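Local coordinates for protein aspartate aminotransferase (Plasmodium falciparum, PDB 3K7Y) that probably catalyses pyridoxal-phosphate-dependent transfer of the amino group from L-aspartate to 2-oxoglutarate, giving oxaloacetate and L-glutamate, at residues F111-F116 with A240-Q245; N134-I139 with L146-F151; I191-F196 with D227-R232. All coordinates share one frame; numbering follows the deposited sequence.

Contact 1 (F111-F116 with A240-Q245)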
loop_
_atom_site.group_PDB
_atom_site.type_symbol
_atom_site.label_atom_id
_atom_site.label_comp_id
_atom_site.label_asym_id
_atom_site.label_seq_id
_atom_site.Cartn_x
_atom_site.Cartn_y
_atom_site.Cartn_z
ATOM N N PHE A 111 -6.296 6.483 -5.948
ATOM C CA PHE A 111 -7.276 6.104 -4.934
ATOM C C PHE A 111 -7.305 6.960 -3.672
ATOM O O PHE A 111 -8.398 7.281 -3.239
ATOM C CB PHE A 111 -7.210 4.625 -4.598
ATOM C CG PHE A 111 -6.580 4.319 -3.300
ATOM C CD1 PHE A 111 -5.377 3.644 -3.259
ATOM C CD2 PHE A 111 -7.219 4.651 -2.106
ATOM C CE1 PHE A 111 -4.801 3.302 -2.035
ATOM C CE2 PHE A 111 -6.665 4.330 -0.885
ATOM C CZ PHE A 111 -5.449 3.654 -0.842
ATOM N N VAL A 112 -6.161 7.349 -3.094
ATOM C CA VAL A 112 -6.224 8.201 -1.888
ATOM C C VAL A 112 -6.919 9.505 -2.219
ATOM O O VAL A 112 -7.688 10.027 -1.402
ATOM C CB VAL A 112 -4.861 8.552 -1.204
ATOM C CG1 VAL A 112 -5.103 9.499 0.004
ATOM C CG2 VAL A 112 -4.123 7.307 -0.716
ATOM N N LEU A 113 -6.657 10.023 -3.418
ATOM C CA LEU A 113 -7.300 11.258 -3.862
ATOM C C LEU A 113 -8.797 11.103 -4.012
ATOM O O LEU A 113 -9.555 12.015 -3.679
ATOM C CB LEU A 113 -6.714 11.736 -5.174
ATOM C CG LEU A 113 -7.366 12.962 -5.778
ATOM C CD1 LEU A 113 -7.245 14.169 -4.842
ATOM C CD2 LEU A 113 -6.698 13.239 -7.101
ATOM N N LEU A 114 -9.228 9.953 -4.513
ATOM C CA LEU A 114 -10.656 9.715 -4.629
ATOM C C LEU A 114 -11.256 9.583 -3.239
ATOM O O LEU A 114 -12.319 10.139 -2.959
ATOM C CB LEU A 114 -10.950 8.503 -5.499
ATOM C CG LEU A 114 -10.651 8.615 -6.999
ATOM C CD1 LEU A 114 -10.756 7.258 -7.635
ATOM C CD2 LEU A 114 -11.604 9.550 -7.677
ATOM N N GLU A 115 -10.556 8.889 -2.349
ATOM C CA GLU A 115 -11.012 8.820 -0.963
ATOM C C GLU A 115 -11.092 10.239 -0.432
ATOM O O GLU A 115 -11.975 10.561 0.360
ATOM C CB GLU A 115 -10.111 7.949 -0.070
ATOM C CG GLU A 115 -10.229 6.453 -0.270
ATOM C CD GLU A 115 -11.640 5.889 -0.068
ATOM O OE1 GLU A 115 -11.777 4.643 0.008
ATOM O OE2 GLU A 115 -12.629 6.656 0.002
ATOM N N PHE A 116 -10.183 11.091 -0.897
ATOM C CA PHE A 116 -10.138 12.473 -0.415
ATOM C C PHE A 116 -11.271 13.306 -0.985
ATOM O O PHE A 116 -11.708 14.267 -0.362
ATOM C CB PHE A 116 -8.792 13.149 -0.713
ATOM C CG PHE A 116 -8.731 14.583 -0.261
ATOM C CD1 PHE A 116 -8.925 14.914 1.080
ATOM C CD2 PHE A 116 -8.495 15.600 -1.174
ATOM C CE1 PHE A 116 -8.874 16.234 1.518
ATOM C CE2 PHE A 116 -8.440 16.939 -0.751
ATOM C CZ PHE A 116 -8.631 17.255 0.608
ATOM N N ALA A 240 -5.144 26.203 -9.480
ATOM C CA ALA A 240 -4.956 25.064 -8.566
ATOM C C ALA A 240 -5.424 23.731 -9.179
ATOM O O ALA A 240 -6.351 23.704 -9.997
ATOM C CB ALA A 240 -5.657 25.331 -7.251
ATOM N N PHE A 241 -4.779 22.631 -8.798
ATOM C CA PHE A 241 -5.090 21.326 -9.386
ATOM C C PHE A 241 -4.422 20.191 -8.611
ATOM O O PHE A 241 -3.891 20.408 -7.523
ATOM C CB PHE A 241 -4.651 21.304 -10.854
ATOM C CG PHE A 241 -3.226 21.735 -11.065
ATOM C CD1 PHE A 241 -2.937 22.983 -11.576
ATOM C CD2 PHE A 241 -2.171 20.884 -10.746
ATOM C CE1 PHE A 241 -1.628 23.378 -11.765
ATOM C CE2 PHE A 241 -0.865 21.272 -10.926
ATOM C CZ PHE A 241 -0.591 22.517 -11.434
ATOM N N SER A 242 -4.441 18.986 -9.170
ATOM C CA SER A 242 -3.822 17.841 -8.521
ATOM C C SER A 242 -3.065 16.974 -9.497
ATOM O O SER A 242 -3.398 16.922 -10.691
ATOM C CB SER A 242 -4.870 16.992 -7.829
ATOM O OG SER A 242 -5.206 17.575 -6.606
ATOM N N VAL A 243 -2.057 16.274 -8.985
ATOM C CA VAL A 243 -1.257 15.408 -9.837
ATOM C C VAL A 243 -1.050 14.028 -9.197
ATOM O O VAL A 243 -0.565 13.922 -8.061
ATOM C CB VAL A 243 0.114 16.047 -10.199
ATOM C CG1 VAL A 243 0.763 15.292 -11.347
ATOM C CG2 VAL A 243 -0.033 17.521 -10.562
ATOM N N CYS A 244 -1.442 12.985 -9.928
ATOM C CA CYS A 244 -1.085 11.625 -9.572
ATOM C C CYS A 244 0.058 11.220 -10.468
ATOM O O CYS A 244 -0.058 11.282 -11.693
ATOM C CB CYS A 244 -2.270 10.689 -9.768
ATOM S SG CYS A 244 -3.704 11.176 -8.777
ATOM N N GLN A 245 1.156 10.792 -9.859
ATOM C CA GLN A 245 2.398 10.543 -10.581
ATOM C C GLN A 245 2.915 9.147 -10.282
ATOM O O GLN A 245 3.059 8.780 -9.116
ATOM C CB GLN A 245 3.400 11.614 -10.181
ATOM C CG GLN A 245 4.884 11.278 -10.215
ATOM C CD GLN A 245 5.738 12.549 -10.137
ATOM O OE1 GLN A 245 6.948 12.532 -10.367
ATOM N NE2 GLN A 245 5.094 13.662 -9.840
#
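Ser-242, whose CB meets Leu-113 across the contact, turns its OG back along its own strand to Phe-241 O, a weak hydrogen bond of 3.3 Å. The bond keeps the hydroxyl on its own strand, yet Ser-242 OG still lies beside the leucine, 4.3 Å from Leu-113 CD1. Leu-113 is the one residue of 111-116 that bridges the gap. Its CG lies anti to the backbone N (chi1 176°), which sends the isobutyl fork out from the helix toward the strand. Branch CD2 does most of the touching: this methyl meets both residues, 4.2 Å from Ser-242 CB and 4.0 Å from Cys-244 SG. Cys-244 CB already points at the helix, and with SG anti to the carbonyl carbon (chi1 -59°) the sulfur ends at the same methyl. Ser-242 and Cys-244 are two residues apart on an extended strand and present one face to the helix, while Val-243 between them points away. This is helix-on-sheet packing in the large domain of a fold-type I PLP enzyme: helix 105-118 lies against the mixed sheet in which strand 241-246 runs parallel to 209-214 and antiparallel to 258-264. Backbone bonds from Ser-242 and Cys-244 to Phe-212 hold the strand in that sheet. The cofactor is near one end of both elements: Gly-106 and Thr-107, at the start of the helix, and Ser-246, at the end of the strand, bind pyridoxal phosphate. The Cys-244 side chain comes within about 5 Å of Gly-106 at the nearest atoms. Farther round the helix, the Phe-111 ring meets Phe-285 of the second subunit edge-to-face.

Contact 2 (N134-I139 with L146-F151)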
loop_
_atom_site.group_PDB
_atom_site.type_symbol
_atom_site.label_atom_id
_atom_site.label_comp_id
_atom_site.label_asym_id
_atom_site.label_seq_id
_atom_site.Cartn_x
_atom_site.Cartn_y
_atom_site.Cartn_z
ATOM N N ASN A 134 -9.078 1.228 -15.334
ATOM C CA ASN A 134 -9.169 1.254 -13.873
ATOM C C ASN A 134 -9.830 2.528 -13.334
ATOM O O ASN A 134 -10.690 2.438 -12.449
ATOM C CB ASN A 134 -7.845 0.929 -13.170
ATOM C CG ASN A 134 -8.009 -0.147 -12.081
ATOM O OD1 ASN A 134 -7.062 -0.879 -11.741
ATOM N ND2 ASN A 134 -9.223 -0.269 -11.556
ATOM N N HIS A 135 -9.513 3.695 -13.884
ATOM C CA HIS A 135 -10.258 4.876 -13.490
ATOM C C HIS A 135 -11.748 4.540 -13.366
ATOM O O HIS A 135 -12.372 4.844 -12.344
ATOM C CB HIS A 135 -10.089 6.038 -14.479
ATOM C CG HIS A 135 -8.721 6.657 -14.490
ATOM N ND1 HIS A 135 -7.742 6.345 -13.567
ATOM C CD2 HIS A 135 -8.181 7.593 -15.305
ATOM C CE1 HIS A 135 -6.651 7.044 -13.827
ATOM N NE2 HIS A 135 -6.892 7.810 -14.876
ATOM N N VAL A 136 -12.325 3.905 -14.388
ATOM C CA VAL A 136 -13.745 3.553 -14.328
ATOM C C VAL A 136 -14.010 2.773 -13.052
ATOM O O VAL A 136 -14.855 3.195 -12.249
ATOM C CB VAL A 136 -14.250 2.751 -15.539
ATOM C CG1 VAL A 136 -15.696 2.416 -15.363
ATOM C CG2 VAL A 136 -14.092 3.541 -16.812
ATOM N N ASN A 137 -13.275 1.672 -12.854
ATOM C CA ASN A 137 -13.499 0.796 -11.693
ATOM C C ASN A 137 -13.299 1.522 -10.366
ATOM O O ASN A 137 -14.113 1.418 -9.456
ATOM C CB ASN A 137 -12.602 -0.457 -11.735
ATOM C CG ASN A 137 -12.993 -1.506 -10.667
ATOM O OD1 ASN A 137 -14.051 -2.132 -10.754
ATOM N ND2 ASN A 137 -12.147 -1.688 -9.668
ATOM N N MET A 138 -12.210 2.264 -10.278
ATOM C CA MET A 138 -11.872 2.955 -9.047
ATOM C C MET A 138 -12.904 4.032 -8.687
ATOM O O MET A 138 -13.293 4.161 -7.527
ATOM C CB MET A 138 -10.497 3.586 -9.150
ATOM C CG MET A 138 -9.360 2.633 -9.338
ATOM S SD MET A 138 -7.955 3.573 -8.745
ATOM C CE MET A 138 -7.569 2.685 -7.251
ATOM N N ILE A 139 -13.336 4.806 -9.682
ATOM C CA ILE A 139 -14.324 5.846 -9.457
ATOM C C ILE A 139 -15.654 5.245 -9.043
ATOM O O ILE A 139 -16.194 5.593 -7.994
ATOM C CB ILE A 139 -14.541 6.716 -10.702
ATOM C CG1 ILE A 139 -13.468 7.794 -10.780
ATOM C CG2 ILE A 139 -15.903 7.398 -10.640
ATOM C CD1 ILE A 139 -12.405 7.542 -11.783
ATOM N N LEU A 146 -20.172 8.788 -12.716
ATOM C CA LEU A 146 -19.108 8.875 -13.704
ATOM C C LEU A 146 -19.696 9.364 -15.006
ATOM O O LEU A 146 -20.605 8.721 -15.567
ATOM C CB LEU A 146 -18.391 7.530 -13.924
ATOM C CG LEU A 146 -17.228 7.633 -14.928
ATOM C CD1 LEU A 146 -16.077 8.436 -14.341
ATOM C CD2 LEU A 146 -16.722 6.273 -15.408
ATOM N N LYS A 147 -19.177 10.498 -15.481
ATOM C CA LYS A 147 -19.607 11.046 -16.760
ATOM C C LYS A 147 -18.444 11.193 -17.722
ATOM O O LYS A 147 -17.300 11.391 -17.287
ATOM C CB LYS A 147 -20.345 12.360 -16.558
ATOM C CG LYS A 147 -21.676 12.162 -15.864
ATOM C CD LYS A 147 -22.311 13.465 -15.442
ATOM C CE LYS A 147 -23.718 13.193 -14.992
ATOM N NZ LYS A 147 -24.399 12.316 -15.991
ATOM N N TYR A 148 -18.751 11.094 -19.020
ATOM C CA TYR A 148 -17.735 11.058 -20.073
ATOM C C TYR A 148 -17.736 12.301 -20.921
ATOM O O TYR A 148 -18.787 12.726 -21.365
ATOM C CB TYR A 148 -17.937 9.853 -20.994
ATOM C CG TYR A 148 -17.838 8.519 -20.296
ATOM C CD1 TYR A 148 -16.739 7.673 -20.506
ATOM C CD2 TYR A 148 -18.843 8.101 -19.417
ATOM C CE1 TYR A 148 -16.653 6.442 -19.853
ATOM C CE2 TYR A 148 -18.767 6.887 -18.766
ATOM C CZ TYR A 148 -17.678 6.056 -18.985
ATOM O OH TYR A 148 -17.633 4.851 -18.320
ATOM N N ILE A 149 -16.545 12.851 -21.155
ATOM C CA ILE A 149 -16.317 13.965 -22.083
ATOM C C ILE A 149 -15.795 13.422 -23.426
ATOM O O ILE A 149 -14.927 12.535 -23.435
ATOM C CB ILE A 149 -15.271 14.960 -21.505
ATOM C CG1 ILE A 149 -15.867 15.763 -20.355
ATOM C CG2 ILE A 149 -14.762 15.939 -22.554
ATOM C CD1 ILE A 149 -14.862 16.736 -19.724
ATOM N N ASN A 150 -16.322 13.955 -24.543
ATOM C CA ASN A 150 -15.820 13.661 -25.897
ATOM C C ASN A 150 -14.331 13.853 -25.946
ATOM O O ASN A 150 -13.812 14.780 -25.341
ATOM C CB ASN A 150 -16.381 14.645 -26.919
ATOM C CG ASN A 150 -17.843 14.453 -27.186
ATOM O OD1 ASN A 150 -18.243 13.492 -27.847
ATOM N ND2 ASN A 150 -18.660 15.392 -26.716
ATOM N N PHE A 151 -13.632 13.019 -26.697
ATOM C CA PHE A 151 -12.198 13.208 -26.802
ATOM C C PHE A 151 -11.618 12.661 -28.092
ATOM O O PHE A 151 -11.508 13.372 -29.084
ATOM C CB PHE A 151 -11.500 12.594 -25.592
ATOM C CG PHE A 151 -10.082 13.020 -25.438
ATOM C CD1 PHE A 151 -9.781 14.298 -25.000
ATOM C CD2 PHE A 151 -9.045 12.141 -25.712
ATOM C CE1 PHE A 151 -8.469 14.707 -24.844
ATOM C CE2 PHE A 151 -7.724 12.536 -25.572
ATOM C CZ PHE A 151 -7.430 13.828 -25.142
#
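Leu-146 spreads its two methyls over two helix residues. CD2 sits against the fork of Val-136, 4.0 Å from CG1 of that valine and equally far from its CG2. CD1 meets Ile-139 CG2 at 3.8 Å. Both pairs of side chains cross at about a right angle, so methyl groups meet without running alongside one another. Leu-146 CB points at the helix, and CG anti to the backbone N (chi1 -178°) carries the fork on in that direction. Val-136 also receives the end of Tyr-148, whose OH lies 4.1 Å from Val-136 CG2, a van der Waals approach to a methyl. The tyrosine CG is beside its backbone N (chi1 -61°), and the long ring brings the phenol end to the helix from a CB that does not point at it. Val-136 and Ile-139 are three residues apart, one turn of helix 133-140. That helix and strand 145-153 are the last two elements of a beta-alpha-beta unit opened by strand 124-128; the axes of 134-139 and 146-149 run roughly antiparallel (152°), 10.1 Å apart at closest approach. Backbone bonds from Lys-147 to Leu-125 and Val-127 fix the strand beside 124-128, while Ile-139 also packs on Leu-125. Just before the helix, Tyr-132 binds the cofactor, and Asn-134 OD1 accepts a hydrogen bond from Arg-283 of the second subunit.

Contact 3 (I191-F196 with D227-R232)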
loop_
_atom_site.group_PDB
_atom_site.type_symbol
_atom_site.label_atom_id
_atom_site.label_comp_id
_atom_site.label_asym_id
_atom_site.label_seq_id
_atom_site.Cartn_x
_atom_site.Cartn_y
_atom_site.Cartn_z
ATOM N N ILE A 191 -2.008 15.949 -26.150
ATOM C CA ILE A 191 -2.594 17.265 -26.480
ATOM C C ILE A 191 -1.545 18.234 -27.053
ATOM O O ILE A 191 -0.596 18.582 -26.353
ATOM C CB ILE A 191 -3.253 17.913 -25.218
ATOM C CG1 ILE A 191 -4.397 17.040 -24.697
ATOM C CG2 ILE A 191 -3.753 19.341 -25.511
ATOM C CD1 ILE A 191 -4.804 17.320 -23.269
ATOM N N GLU A 192 -1.716 18.668 -28.305
ATOM C CA GLU A 192 -0.776 19.608 -28.957
ATOM C C GLU A 192 -0.756 20.998 -28.284
ATOM O O GLU A 192 -1.805 21.502 -27.861
ATOM C CB GLU A 192 -1.139 19.775 -30.435
ATOM C CG GLU A 192 -1.280 18.476 -31.220
ATOM C CD GLU A 192 -2.018 18.659 -32.546
ATOM O OE1 GLU A 192 -2.862 19.581 -32.658
ATOM O OE2 GLU A 192 -1.759 17.864 -33.476
ATOM N N GLU A 193 0.411 21.635 -28.203
ATOM C CA GLU A 193 0.480 22.954 -27.558
ATOM C C GLU A 193 -0.443 23.966 -28.217
ATOM O O GLU A 193 -0.882 24.911 -27.556
ATOM C CB GLU A 193 1.893 23.543 -27.541
ATOM C CG GLU A 193 3.027 22.556 -27.383
ATOM C CD GLU A 193 4.386 23.241 -27.325
ATOM O OE1 GLU A 193 4.442 24.498 -27.202
ATOM O OE2 GLU A 193 5.401 22.507 -27.396
ATOM N N LYS A 194 -0.714 23.784 -29.512
ATOM C CA LYS A 194 -1.622 24.673 -30.248
ATOM C C LYS A 194 -2.838 25.049 -29.388
ATOM O O LYS A 194 -3.343 26.177 -29.477
ATOM C CB LYS A 194 -2.116 24.032 -31.556
ATOM C CG LYS A 194 -1.076 23.294 -32.361
ATOM C CD LYS A 194 -1.647 22.842 -33.699
ATOM C CE LYS A 194 -0.534 22.280 -34.596
ATOM N NZ LYS A 194 -1.063 21.780 -35.890
ATOM N N TYR A 195 -3.275 24.104 -28.543
ATOM C CA TYR A 195 -4.534 24.209 -27.794
ATOM C C TYR A 195 -4.452 24.517 -26.290
ATOM O O TYR A 195 -5.471 24.877 -25.685
ATOM C CB TYR A 195 -5.344 22.942 -27.981
ATOM C CG TYR A 195 -5.769 22.710 -29.390
ATOM C CD1 TYR A 195 -6.958 23.242 -29.874
ATOM C CD2 TYR A 195 -4.981 21.948 -30.253
ATOM C CE1 TYR A 195 -7.355 23.019 -31.191
ATOM C CE2 TYR A 195 -5.366 21.713 -31.567
ATOM C CZ TYR A 195 -6.550 22.253 -32.035
ATOM O OH TYR A 195 -6.931 22.025 -33.341
ATOM N N PHE A 196 -3.271 24.374 -25.686
ATOM C CA PHE A 196 -3.125 24.660 -24.261
ATOM C C PHE A 196 -3.851 25.955 -23.884
ATOM O O PHE A 196 -4.767 25.927 -23.070
ATOM C CB PHE A 196 -1.653 24.745 -23.833
ATOM C CG PHE A 196 -0.872 23.460 -23.998
ATOM C CD1 PHE A 196 0.509 23.460 -23.834
ATOM C CD2 PHE A 196 -1.497 22.263 -24.319
ATOM C CE1 PHE A 196 1.245 22.295 -23.971
ATOM C CE2 PHE A 196 -0.761 21.093 -24.454
ATOM C CZ PHE A 196 0.615 21.115 -24.287
ATOM N N ASP A 227 6.559 16.680 -22.020
ATOM C CA ASP A 227 5.368 15.886 -21.674
ATOM C C ASP A 227 4.461 16.499 -20.620
ATOM O O ASP A 227 3.284 16.148 -20.522
ATOM C CB ASP A 227 5.796 14.502 -21.193
ATOM C CG ASP A 227 6.284 13.621 -22.318
ATOM O OD1 ASP A 227 6.060 13.964 -23.499
ATOM O OD2 ASP A 227 6.893 12.575 -22.026
ATOM N N VAL A 228 5.016 17.419 -19.841
ATOM C CA VAL A 228 4.321 17.993 -18.704
ATOM C C VAL A 228 4.127 19.515 -18.866
ATOM O O VAL A 228 3.953 20.241 -17.886
ATOM C CB VAL A 228 5.074 17.605 -17.403
ATOM C CG1 VAL A 228 5.986 18.733 -16.905
ATOM C CG2 VAL A 228 4.116 17.147 -16.341
ATOM N N LEU A 229 4.125 19.988 -20.112
ATOM C CA LEU A 229 4.036 21.432 -20.371
ATOM C C LEU A 229 2.733 22.053 -19.888
ATOM O O LEU A 229 2.753 23.104 -19.240
ATOM C CB LEU A 229 4.274 21.789 -21.850
ATOM C CG LEU A 229 4.197 23.272 -22.256
ATOM C CD1 LEU A 229 5.045 24.188 -21.374
ATOM C CD2 LEU A 229 4.591 23.445 -23.707
ATOM N N LEU A 230 1.608 21.413 -20.196
ATOM C CA LEU A 230 0.323 21.987 -19.852
ATOM C C LEU A 230 0.309 22.336 -18.384
ATOM O O LEU A 230 -0.204 23.392 -17.996
ATOM C CB LEU A 230 -0.807 21.023 -20.142
ATOM C CG LEU A 230 -2.125 21.618 -20.641
ATOM C CD1 LEU A 230 -3.247 20.717 -20.163
ATOM C CD2 LEU A 230 -2.391 23.070 -20.240
ATOM N N ILE A 231 0.893 21.454 -17.574
ATOM C CA ILE A 231 0.930 21.648 -16.135
ATOM C C ILE A 231 1.701 22.920 -15.826
ATOM O O ILE A 231 1.238 23.753 -15.039
ATOM C CB ILE A 231 1.541 20.436 -15.406
ATOM C CG1 ILE A 231 0.586 19.251 -15.501
ATOM C CG2 ILE A 231 1.814 20.761 -13.943
ATOM C CD1 ILE A 231 1.142 17.948 -14.988
ATOM N N ARG A 232 2.861 23.076 -16.458
ATOM C CA ARG A 232 3.715 24.240 -16.204
ATOM C C ARG A 232 3.091 25.540 -16.704
ATOM O O ARG A 232 3.163 26.577 -16.038
ATOM C CB ARG A 232 5.118 24.023 -16.767
ATOM C CG ARG A 232 5.967 23.179 -15.835
ATOM C CD ARG A 232 7.138 22.565 -16.541
ATOM N NE ARG A 232 7.609 21.362 -15.864
ATOM C CZ ARG A 232 8.860 20.920 -15.924
ATOM N NH1 ARG A 232 9.769 21.599 -16.604
ATOM N NH2 ARG A 232 9.216 19.810 -15.287
#
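Phe-196 meets Leu-230 from its first side-chain atom onward: CB lies 4.0 Å from Leu-230 CD2. The phenyl CG is anti to the carbonyl carbon (chi1 -63°), a turn that carries the ring out between the two helix starts. Leu-230 CG lies near that ring carbon too, approaches Phe-196 CD2 at 3.8 Å and is 4.1 Å from Phe-196 CE2. It stands over the ring face as a CH-pi contact, 4.1 Å from the centroid and 22° off the normal. On the opposite face Glu-193 CA lies over the ring centre, so the aromatic plane is sandwiched between its own helix turn and the partner helix. Phe-196 CD1 faces Leu-229 CG at 4.0 Å, and CE1 comes to 3.5 Å from Leu-229 CD2, which approaches at the ring edge, near its plane; CE1 also meets CG and CB of that leucine. Ile-191 CG2 also lies in plane at the edge. Leu-229 CD2 touches the extended side chain of Glu-193 as well, whose CD is 3.6 Å away; the two side chains cross at about a right angle. The contact thus joins the first turn of helix 193-206 to that of helix 229-235, with Val-228 at the N-cap position of the latter. Beneath them lies the central sheet: Leu-230 also packs on Phe-212 of strand 209-214 and on Ile-181. No cofactor-binding residue takes part. The chemistry implies cohesion by dispersion and CH-pi attraction: carbon over both faces and at parts of the edge should restrict rotation of the buried phenyl, while the exposed carboxylate of Glu-193 meets Leu-229 through van der Waals contact, with neither salt bridge nor hydrogen bond to that segment.

Contacts 1 and 2 lay helices on strands of the same mixed sheet; contact 3 joins two helices. Contacts 1 and 2, centres 15 Å apart, adjoin directly: Leu-114 of contact 1 packs on Met-138 (CD1 to CB, 4.0 Å) and on Ile-139 of contact 2, and both contacts touch the second subunit. Contact 3 is 20 Å from contact 1, centre to centre, and 21 Å from contact 2. It reaches contact 1 from the other face of strand 241-246, where Phe-241 CZ meets Ile-231 CG2 at 3.9 Å. The cofactor lies about 7 Å from the Cys-244 side chain and about 10 Å from that of Ile-139, whereas contact 3 is remote from the binding residues.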